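PDB 3L76: aspartokinase from Synechocystis, which probably catalyses the ATP-dependent phosphorylation of the beta-carboxyl group of L-aspartate, the first step on the route to threonine and lysine. Local coordinates for residues A[3-8]-A[157-162]; A[9-14]-A[232-237]; A[24-29]-A[34-39]. One frame throughout, in Å; residues are numbered along the deposited sequence.

Interaction 1. Residues A[3-8]-A[157-162]; sequences LIVQKF and TSAVAL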
loop_
_atom_site.group_PDB
_atom_site.type_symbol
_atom_site.label_atom_id
_atom_site.label_comp_id
_atom_site.label_asym_id
_atom_site.label_seq_id
_atom_site.Cartn_x
_atom_site.Cartn_y
_atom_site.Cartn_z
ATOM N N LEU A 3 -29.137 -1.813 10.083
ATOM C CA LEU A 3 -27.728 -2.193 9.897
ATOM C C LEU A 3 -27.468 -2.958 8.601
ATOM O O LEU A 3 -27.803 -4.141 8.481
ATOM C CB LEU A 3 -27.213 -3.001 11.084
ATOM C CG LEU A 3 -25.721 -3.335 11.046
ATOM C CD1 LEU A 3 -24.905 -2.068 10.852
ATOM C CD2 LEU A 3 -25.282 -4.078 12.301
ATOM N N ILE A 4 -26.839 -2.273 7.651
ATOM C CA ILE A 4 -26.620 -2.800 6.312
ATOM C C ILE A 4 -25.133 -2.822 5.981
ATOM O O ILE A 4 -24.454 -1.806 6.117
ATOM C CB ILE A 4 -27.317 -1.906 5.263
ATOM C CG1 ILE A 4 -28.807 -1.768 5.566
ATOM C CG2 ILE A 4 -27.105 -2.436 3.861
ATOM C CD1 ILE A 4 -29.505 -0.766 4.673
ATOM N N VAL A 5 -24.623 -3.976 5.550
ATOM C CA VAL A 5 -23.271 -4.038 5.011
ATOM C C VAL A 5 -23.344 -3.976 3.493
ATOM O O VAL A 5 -23.986 -4.820 2.871
ATOM C CB VAL A 5 -22.554 -5.331 5.394
ATOM C CG1 VAL A 5 -21.124 -5.330 4.827
ATOM C CG2 VAL A 5 -22.551 -5.538 6.913
ATOM N N GLN A 6 -22.703 -2.974 2.899
ATOM C CA GLN A 6 -22.642 -2.871 1.441
ATOM C C GLN A 6 -21.223 -3.122 0.925
ATOM O O GLN A 6 -20.242 -2.779 1.581
ATOM C CB GLN A 6 -23.135 -1.504 0.964
ATOM C CG GLN A 6 -24.557 -1.152 1.381
ATOM C CD GLN A 6 -25.023 0.175 0.799
ATOM O OE1 GLN A 6 -24.235 0.927 0.222
ATOM N NE2 GLN A 6 -26.308 0.467 0.952
ATOM N N LYS A 7 -21.120 -3.741 -0.246
ATOM C CA LYS A 7 -19.825 -3.961 -0.879
ATOM C C LYS A 7 -19.891 -3.476 -2.310
ATOM O O LYS A 7 -20.908 -3.634 -2.976
ATOM C CB LYS A 7 -19.399 -5.436 -0.827
ATOM C CG LYS A 7 -19.273 -6.096 -2.197
ATOM C CD LYS A 7 -17.818 -6.303 -2.643
ATOM C CE LYS A 7 -17.786 -6.865 -4.065
ATOM N NZ LYS A 7 -16.442 -7.301 -4.534
ATOM N N PHE A 8 -18.802 -2.863 -2.765
ATOM C CA PHE A 8 -18.718 -2.327 -4.115
ATOM C C PHE A 8 -17.478 -2.858 -4.805
ATOM O O PHE A 8 -16.365 -2.732 -4.288
ATOM C CB PHE A 8 -18.683 -0.800 -4.083
ATOM C CG PHE A 8 -19.958 -0.174 -3.582
ATOM C CD1 PHE A 8 -20.138 0.086 -2.230
ATOM C CD2 PHE A 8 -20.979 0.151 -4.462
ATOM C CE1 PHE A 8 -21.314 0.673 -1.767
ATOM C CE2 PHE A 8 -22.160 0.729 -4.009
ATOM C CZ PHE A 8 -22.330 0.994 -2.664
ATOM N N THR A 157 -16.295 -12.182 0.515
ATOM C CA THR A 157 -16.224 -12.968 1.738
ATOM C C THR A 157 -16.089 -12.084 2.962
ATOM O O THR A 157 -16.711 -12.354 3.987
ATOM C CB THR A 157 -15.053 -13.968 1.706
ATOM O OG1 THR A 157 -15.396 -15.095 0.879
ATOM C CG2 THR A 157 -14.714 -14.429 3.127
ATOM N N SER A 158 -15.275 -11.031 2.858
ATOM C CA SER A 158 -15.107 -10.093 3.962
ATOM C C SER A 158 -16.456 -9.502 4.306
ATOM O O SER A 158 -16.840 -9.445 5.464
ATOM C CB SER A 158 -14.122 -8.974 3.610
ATOM O OG SER A 158 -12.812 -9.480 3.421
ATOM N N ALA A 159 -17.181 -9.076 3.278
ATOM C CA ALA A 159 -18.461 -8.410 3.478
ATOM C C ALA A 159 -19.438 -9.287 4.243
ATOM O O ALA A 159 -20.034 -8.862 5.235
ATOM C CB ALA A 159 -19.054 -7.995 2.152
ATOM N N VAL A 160 -19.607 -10.515 3.774
ATOM C CA VAL A 160 -20.508 -11.447 4.427
ATOM C C VAL A 160 -20.055 -11.757 5.851
ATOM O O VAL A 160 -20.857 -11.680 6.779
ATOM C CB VAL A 160 -20.706 -12.752 3.600
ATOM C CG1 VAL A 160 -21.427 -13.793 4.426
ATOM C CG2 VAL A 160 -21.488 -12.463 2.320
ATOM N N ALA A 161 -18.779 -12.108 6.023
ATOM C CA ALA A 161 -18.213 -12.342 7.362
ATOM C C ALA A 161 -18.474 -11.175 8.317
ATOM O O ALA A 161 -18.702 -11.375 9.508
ATOM C CB ALA A 161 -16.727 -12.626 7.279
ATOM N N LEU A 162 -18.454 -9.955 7.784
ATOM C CA LEU A 162 -18.663 -8.761 8.589
ATOM C C LEU A 162 -20.110 -8.656 8.996
ATOM O O LEU A 162 -20.408 -8.434 10.163
ATOM C CB LEU A 162 -18.242 -7.503 7.824
ATOM C CG LEU A 162 -16.777 -7.118 7.970
ATOM C CD1 LEU A 162 -16.430 -6.028 6.994
ATOM C CD2 LEU A 162 -16.500 -6.685 9.393
#

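Interaction 2. Residues A[9-14]-A[232-237]; sequences GGTSVG and SSWSDE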
loop_
_atom_site.group_PDB
_atom_site.type_symbol
_atom_site.label_atom_id
_atom_site.label_comp_id
_atom_site.label_asym_id
_atom_site.label_seq_id
_atom_site.Cartn_x
_atom_site.Cartn_y
_atom_site.Cartn_z
ATOM N N GLY A 9 -17.677 -3.457 -5.974
ATOM C CA GLY A 9 -16.585 -4.043 -6.726
ATOM C C GLY A 9 -15.747 -3.029 -7.482
ATOM O O GLY A 9 -16.061 -1.839 -7.500
ATOM N N GLY A 10 -14.682 -3.518 -8.111
ATOM C CA GLY A 10 -13.744 -2.684 -8.839
ATOM C C GLY A 10 -14.386 -1.711 -9.807
ATOM O O GLY A 10 -14.237 -0.504 -9.658
ATOM N N THR A 11 -15.102 -2.232 -10.797
ATOM C CA THR A 11 -15.705 -1.392 -11.828
ATOM C C THR A 11 -16.590 -0.300 -11.249
ATOM O O THR A 11 -16.623 0.815 -11.763
ATOM C CB THR A 11 -16.541 -2.223 -12.808
ATOM O OG1 THR A 11 -17.541 -2.949 -12.080
ATOM C CG2 THR A 11 -15.653 -3.195 -13.567
ATOM N N SER A 12 -17.306 -0.630 -10.180
ATOM C CA SER A 12 -18.199 0.319 -9.528
ATOM C C SER A 12 -17.421 1.508 -8.973
ATOM O O SER A 12 -18.005 2.494 -8.536
ATOM C CB SER A 12 -18.967 -0.374 -8.401
ATOM O OG SER A 12 -19.573 -1.573 -8.854
ATOM N N VAL A 13 -16.098 1.408 -9.018
ATOM C CA VAL A 13 -15.206 2.359 -8.360
ATOM C C VAL A 13 -13.998 2.682 -9.252
ATOM O O VAL A 13 -12.990 3.218 -8.802
ATOM C CB VAL A 13 -14.780 1.798 -6.967
ATOM C CG1 VAL A 13 -13.425 2.317 -6.512
ATOM C CG2 VAL A 13 -15.851 2.100 -5.935
ATOM N N GLY A 14 -14.119 2.369 -10.536
ATOM C CA GLY A 14 -13.003 2.502 -11.456
ATOM C C GLY A 14 -12.569 3.928 -11.731
ATOM O O GLY A 14 -11.406 4.179 -12.049
ATOM N N SER A 232 -27.070 -3.654 -9.009
ATOM C CA SER A 232 -26.194 -2.875 -9.873
ATOM C C SER A 232 -26.047 -1.464 -9.350
ATOM O O SER A 232 -26.986 -0.914 -8.779
ATOM C CB SER A 232 -26.742 -2.811 -11.288
ATOM O OG SER A 232 -25.991 -1.878 -12.041
ATOM N N SER A 233 -24.869 -0.881 -9.567
ATOM C CA SER A 233 -24.555 0.469 -9.101
ATOM C C SER A 233 -25.149 1.553 -9.998
ATOM O O SER A 233 -25.499 2.630 -9.528
ATOM C CB SER A 233 -23.041 0.660 -9.016
ATOM O OG SER A 233 -22.422 -0.444 -8.382
ATOM N N TRP A 234 -25.256 1.261 -11.291
ATOM C CA TRP A 234 -25.760 2.226 -12.264
ATOM C C TRP A 234 -27.280 2.178 -12.362
ATOM O O TRP A 234 -27.862 2.543 -13.381
ATOM C CB TRP A 234 -25.142 1.954 -13.635
ATOM C CG TRP A 234 -23.650 2.101 -13.659
ATOM C CD1 TRP A 234 -22.935 3.152 -14.163
ATOM C CD2 TRP A 234 -22.688 1.172 -13.149
ATOM N NE1 TRP A 234 -21.589 2.931 -14.001
ATOM C CE2 TRP A 234 -21.411 1.720 -13.379
ATOM C CE3 TRP A 234 -22.783 -0.072 -12.517
ATOM C CZ2 TRP A 234 -20.240 1.068 -13.004
ATOM C CZ3 TRP A 234 -21.619 -0.715 -12.143
ATOM C CH2 TRP A 234 -20.365 -0.146 -12.389
ATOM N N SER A 235 -27.917 1.734 -11.286
ATOM C CA SER A 235 -29.350 1.487 -11.284
ATOM C C SER A 235 -29.888 1.571 -9.863
ATOM O O SER A 235 -29.129 1.524 -8.898
ATOM C CB SER A 235 -29.639 0.101 -11.878
ATOM O OG SER A 235 -30.937 -0.367 -11.547
ATOM N N ASP A 236 -31.200 1.708 -9.733
ATOM C CA ASP A 236 -31.829 1.586 -8.427
ATOM C C ASP A 236 -32.830 0.423 -8.413
ATOM O O ASP A 236 -33.726 0.356 -7.568
ATOM C CB ASP A 236 -32.461 2.912 -7.993
ATOM C CG ASP A 236 -31.419 3.939 -7.555
ATOM O OD1 ASP A 236 -31.050 4.813 -8.369
ATOM O OD2 ASP A 236 -30.960 3.869 -6.396
ATOM N N GLU A 237 -32.657 -0.509 -9.346
ATOM C CA GLU A 237 -33.523 -1.685 -9.405
ATOM C C GLU A 237 -33.198 -2.699 -8.305
ATOM O O GLU A 237 -32.057 -2.786 -7.845
ATOM C CB GLU A 237 -33.476 -2.328 -10.788
ATOM C CG GLU A 237 -34.083 -1.451 -11.870
ATOM C CD GLU A 237 -35.526 -1.068 -11.578
ATOM O OE1 GLU A 237 -36.273 -1.914 -11.038
ATOM O OE2 GLU A 237 -35.912 0.080 -11.897
#

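Interaction 3. Residues A[24-29]-A[34-39]; sequences QRIKRT and NSLVVV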
loop_
_atom_site.group_PDB
_atom_site.type_symbol
_atom_site.label_atom_id
_atom_site.label_comp_id
_atom_site.label_asym_id
_atom_site.label_seq_id
_atom_site.Cartn_x
_atom_site.Cartn_y
_atom_site.Cartn_z
ATOM N N GLN A 24 -22.767 9.095 -3.113
ATOM C CA GLN A 24 -24.095 9.683 -3.124
ATOM C C GLN A 24 -25.117 8.685 -2.601
ATOM O O GLN A 24 -25.870 8.994 -1.676
ATOM C CB GLN A 24 -24.471 10.143 -4.531
ATOM C CG GLN A 24 -25.144 11.511 -4.572
ATOM C CD GLN A 24 -24.288 12.599 -3.948
ATOM O OE1 GLN A 24 -23.126 12.787 -4.316
ATOM N NE2 GLN A 24 -24.860 13.320 -2.994
ATOM N N ARG A 25 -25.131 7.486 -3.182
ATOM C CA ARG A 25 -26.089 6.454 -2.779
ATOM C C ARG A 25 -25.949 6.076 -1.309
ATOM O O ARG A 25 -26.949 5.909 -0.609
ATOM C CB ARG A 25 -25.962 5.195 -3.636
ATOM C CG ARG A 25 -26.861 4.058 -3.148
ATOM C CD ARG A 25 -26.388 2.694 -3.636
ATOM N NE ARG A 25 -26.318 2.635 -5.094
ATOM C CZ ARG A 25 -27.339 2.309 -5.878
ATOM N NH1 ARG A 25 -28.519 2.009 -5.351
ATOM N NH2 ARG A 25 -27.182 2.280 -7.194
ATOM N N ILE A 26 -24.711 5.925 -0.847
ATOM C CA ILE A 26 -24.469 5.630 0.557
ATOM C C ILE A 26 -25.142 6.692 1.423
ATOM O O ILE A 26 -25.896 6.367 2.343
ATOM C CB ILE A 26 -22.965 5.560 0.890
ATOM C CG1 ILE A 26 -22.280 4.467 0.073
ATOM C CG2 ILE A 26 -22.763 5.286 2.369
ATOM C CD1 ILE A 26 -20.816 4.284 0.414
ATOM N N LYS A 27 -24.875 7.962 1.120
ATOM C CA LYS A 27 -25.514 9.062 1.837
ATOM C C LYS A 27 -27.035 8.897 1.853
ATOM O O LYS A 27 -27.657 8.948 2.920
ATOM C CB LYS A 27 -25.122 10.403 1.231
ATOM N N ARG A 28 -27.629 8.692 0.674
ATOM C CA ARG A 28 -29.079 8.506 0.575
ATOM C C ARG A 28 -29.534 7.348 1.464
ATOM O O ARG A 28 -30.552 7.451 2.155
ATOM C CB ARG A 28 -29.521 8.264 -0.873
ATOM C CG ARG A 28 -28.966 9.253 -1.895
ATOM C CD ARG A 28 -29.776 9.240 -3.195
ATOM N NE ARG A 28 -30.108 7.885 -3.628
ATOM C CZ ARG A 28 -29.456 7.218 -4.575
ATOM N NH1 ARG A 28 -28.432 7.785 -5.203
ATOM N NH2 ARG A 28 -29.831 5.982 -4.897
ATOM N N THR A 29 -28.770 6.256 1.438
ATOM C CA THR A 29 -29.053 5.077 2.255
ATOM C C THR A 29 -29.052 5.392 3.749
ATOM O O THR A 29 -29.935 4.956 4.493
ATOM C CB THR A 29 -28.019 3.953 2.011
ATOM O OG1 THR A 29 -28.046 3.551 0.636
ATOM C CG2 THR A 29 -28.320 2.762 2.905
ATOM N N ASN A 34 -30.523 4.238 8.220
ATOM C CA ASN A 34 -29.689 3.053 8.292
ATOM C C ASN A 34 -28.265 3.345 8.712
ATOM O O ASN A 34 -27.740 4.425 8.457
ATOM C CB ASN A 34 -29.684 2.347 6.941
ATOM C CG ASN A 34 -31.063 1.992 6.487
ATOM O OD1 ASN A 34 -31.784 1.282 7.185
ATOM N ND2 ASN A 34 -31.458 2.502 5.327
ATOM N N SER A 35 -27.652 2.364 9.362
ATOM C CA SER A 35 -26.229 2.390 9.656
ATOM C C SER A 35 -25.488 1.560 8.606
ATOM O O SER A 35 -25.924 0.463 8.251
ATOM C CB SER A 35 -25.980 1.829 11.048
ATOM O OG SER A 35 -26.732 2.547 12.007
ATOM N N LEU A 36 -24.372 2.085 8.108
ATOM C CA LEU A 36 -23.698 1.466 6.975
ATOM C C LEU A 36 -22.241 1.091 7.213
ATOM O O LEU A 36 -21.441 1.932 7.619
ATOM C CB LEU A 36 -23.800 2.359 5.739
ATOM C CG LEU A 36 -24.993 2.043 4.841
ATOM C CD1 LEU A 36 -26.284 2.437 5.536
ATOM C CD2 LEU A 36 -24.857 2.761 3.516
ATOM N N VAL A 37 -21.919 -0.180 6.951
ATOM C CA VAL A 37 -20.539 -0.644 6.857
ATOM C C VAL A 37 -20.233 -0.962 5.399
ATOM O O VAL A 37 -20.919 -1.772 4.775
ATOM C CB VAL A 37 -20.292 -1.896 7.704
ATOM C CG1 VAL A 37 -18.899 -2.449 7.435
ATOM C CG2 VAL A 37 -20.470 -1.572 9.184
ATOM N N VAL A 38 -19.208 -0.314 4.854
ATOM C CA VAL A 38 -18.892 -0.460 3.442
ATOM C C VAL A 38 -17.561 -1.164 3.188
ATOM O O VAL A 38 -16.531 -0.812 3.764
ATOM C CB VAL A 38 -18.900 0.893 2.716
ATOM C CG1 VAL A 38 -18.515 0.713 1.261
ATOM C CG2 VAL A 38 -20.261 1.528 2.813
ATOM N N VAL A 39 -17.613 -2.170 2.319
ATOM C CA VAL A 39 -16.433 -2.862 1.830
ATOM C C VAL A 39 -16.206 -2.423 0.388
ATOM O O VAL A 39 -17.142 -2.344 -0.402
ATOM C CB VAL A 39 -16.630 -4.386 1.828
ATOM C CG1 VAL A 39 -15.464 -5.052 1.125
ATOM C CG2 VAL A 39 -16.806 -4.938 3.251
#

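Interaction 1. Residues A[3-8]-A[157-162]
Val5 and Lys7, on the same face of strand 3-8, both meet Ala159 of the helix, and this small residue is the centre of the contact. Strand and helix run almost exactly antiparallel (176°), their axes 8.5 Å apart. The close part is here: Lys7 CB lies 3.9 Å from Ala159 CB, and Val5 CG1 comes to 3.7 Å from Ala159 O and 4.3 Å from Ala159 CB. Val5 has CG1 anti to its backbone nitrogen (chi1 -179°), which sets this branch on Ala159 and directs CG2 along the helix to Leu162. Alanine suits the helix position because a single methyl lets the backbones come near, with CA atoms of Lys7 and Ala159 6.4 Å apart; the branched valine suits a buried strand.

Away from Ala159 the packing slackens. Val5 CG2 only grazes the backbone of Leu162, 4.5 Å from its C atom. Lys7 gives its aliphatic base alone: the chain bends at chi2 (105°) and carries the amine off residues 157-162, to a hydrogen bond with Ser41 OG and a long, weak ion pair with Asp156, nearer the start of the same helix, so the buried charge has polar company. No hydrogen bond crosses the contact, and the helix satisfies its own backbone, as in Ala161 N to Thr157 O, 2.9 Å. Apolar packing of a helix, antiparallel, on a parallel strand between two others, 35-40 and 170-175, is characteristic of the alpha/beta/alpha layering of the amino acid kinase fold.

Interaction 2. Residues A[9-14]-A[232-237]
Ser12 and Ser233 meet through their hydroxyls, and theirs is the one hydrogen bond between the two loops, with OG to OG 3.1 Å. Both side chains place OG beside their own backbone nitrogen (chi1 -51° in Ser12, -46° in Ser233), a setting that brings the two oxygens together while Ser12 CA and Ser233 CA stay 6.4 Å apart. Serine suits both places, since a short hydroxyl can donate or accept a hydrogen bond and needs little space.

The second kind of contact is packing of the Trp234 indole. Its six-membered ring ends against the turn: CH2 is 3.6 Å from Ser12 CA, approaching obliquely, while Thr11 O lies at the ring edge, near its plane, 3.8 Å from CZ2. The side chains of Thr11 and Trp234 cross at about a right angle. A large flat side chain can thus bridge from one loop to the other, with the ring's C-H edge turned to a carbonyl oxygen.

Bonds inside the loops form a third group. Ser235 OG accepts from Glu237 N at 2.8 Å, an ST turn, and Ser232 OG takes a weak bond from Trp234 N. Around the contact, Arg25 of helix 16-31 donates to the carbonyls of Ser233 and Ser235, and Arg28 pairs with Asp236.

The 9-14 side is the glycine-rich turn between the first strand and first helix of the amino acid kinase fold, part of the Lys-Phe-Gly-Gly-Thr-Ser signature of aspartokinases. In relatives this turn borders the ATP phosphates; here the loop following strand 228-232 packs against it.

Interaction 3. Residues A[24-29]-A[34-39]
Thr29, Leu36 and Ile26 bury the most surface here, and Leu36 is the strand residue that both helix residues share. Thr29 CG2 touches both methyls of Leu36, 3.3 Å from Leu36 CD1 and 3.5 Å from Leu36 CD2, the two side chains crossing at about a right angle. Thr29 can work as an apolar residue because its hydroxyl is used within the helix: OG1 sits beside the backbone nitrogen (chi1 -60°) and donates a hydrogen bond to Arg25 O (2.9 Å) from above the carbonyl plane; the same oxygen also accepts from Thr29 N. The methyl is thereby presented to the strand.

Ile26, one turn back, uses its two branches separately. CG2 reaches Leu36 CD2 at 3.5 Å, whereas CD1 meets Val38 CG2 tip to tip at 3.7 Å. A beta-branched residue with a longer arm suits a place where two strand side chains, pointing to the same face, must be covered at once.

The polar edge belongs to Asn34, whose amide ND2 donates to Thr29 O at 3.0 Å with an N-H...O angle of 148°, the donor tilted from the carbonyl plane. Near the end of the helix this ties a carbonyl to the entrance of the strand. With an alanine here, Thr29 O would probably be left without this donor, and the start of the strand would be freer to shift against the helix.

Helix and strand run at 150° to each other as the second half of the beta-alpha-beta unit made with strand 3-8. Strand 35-40 lies in the sheet between strands 3-8 and 130-138, while helix 63-87 packs through Leu81 and Leu85 on Ile26 and through Leu81 on Val38.

From the N terminus, strand 3-8 enters interaction 1, which closes a loop of 148 residues when helix 154-166 returns to it. The turn 9-14, directly after strand 3-8, meets its partner, the loop 232-237, only later in the chain, so interactions 1 and 2 cross. Interaction 3 is local, with four residues between its segments, and lies within both longer loops. Probable backbone hydrogen bonds of Gln6 with Val37 and Val39 place interactions 1 and 3 on neighbouring parallel strands of one sheet, and Arg25 and Arg28 reach Ser235 and Asp236 to join 3 with 2. Together they join a helix on each side of the sheet to its strands, and the turn after the first strand to the loop after strand 228-232.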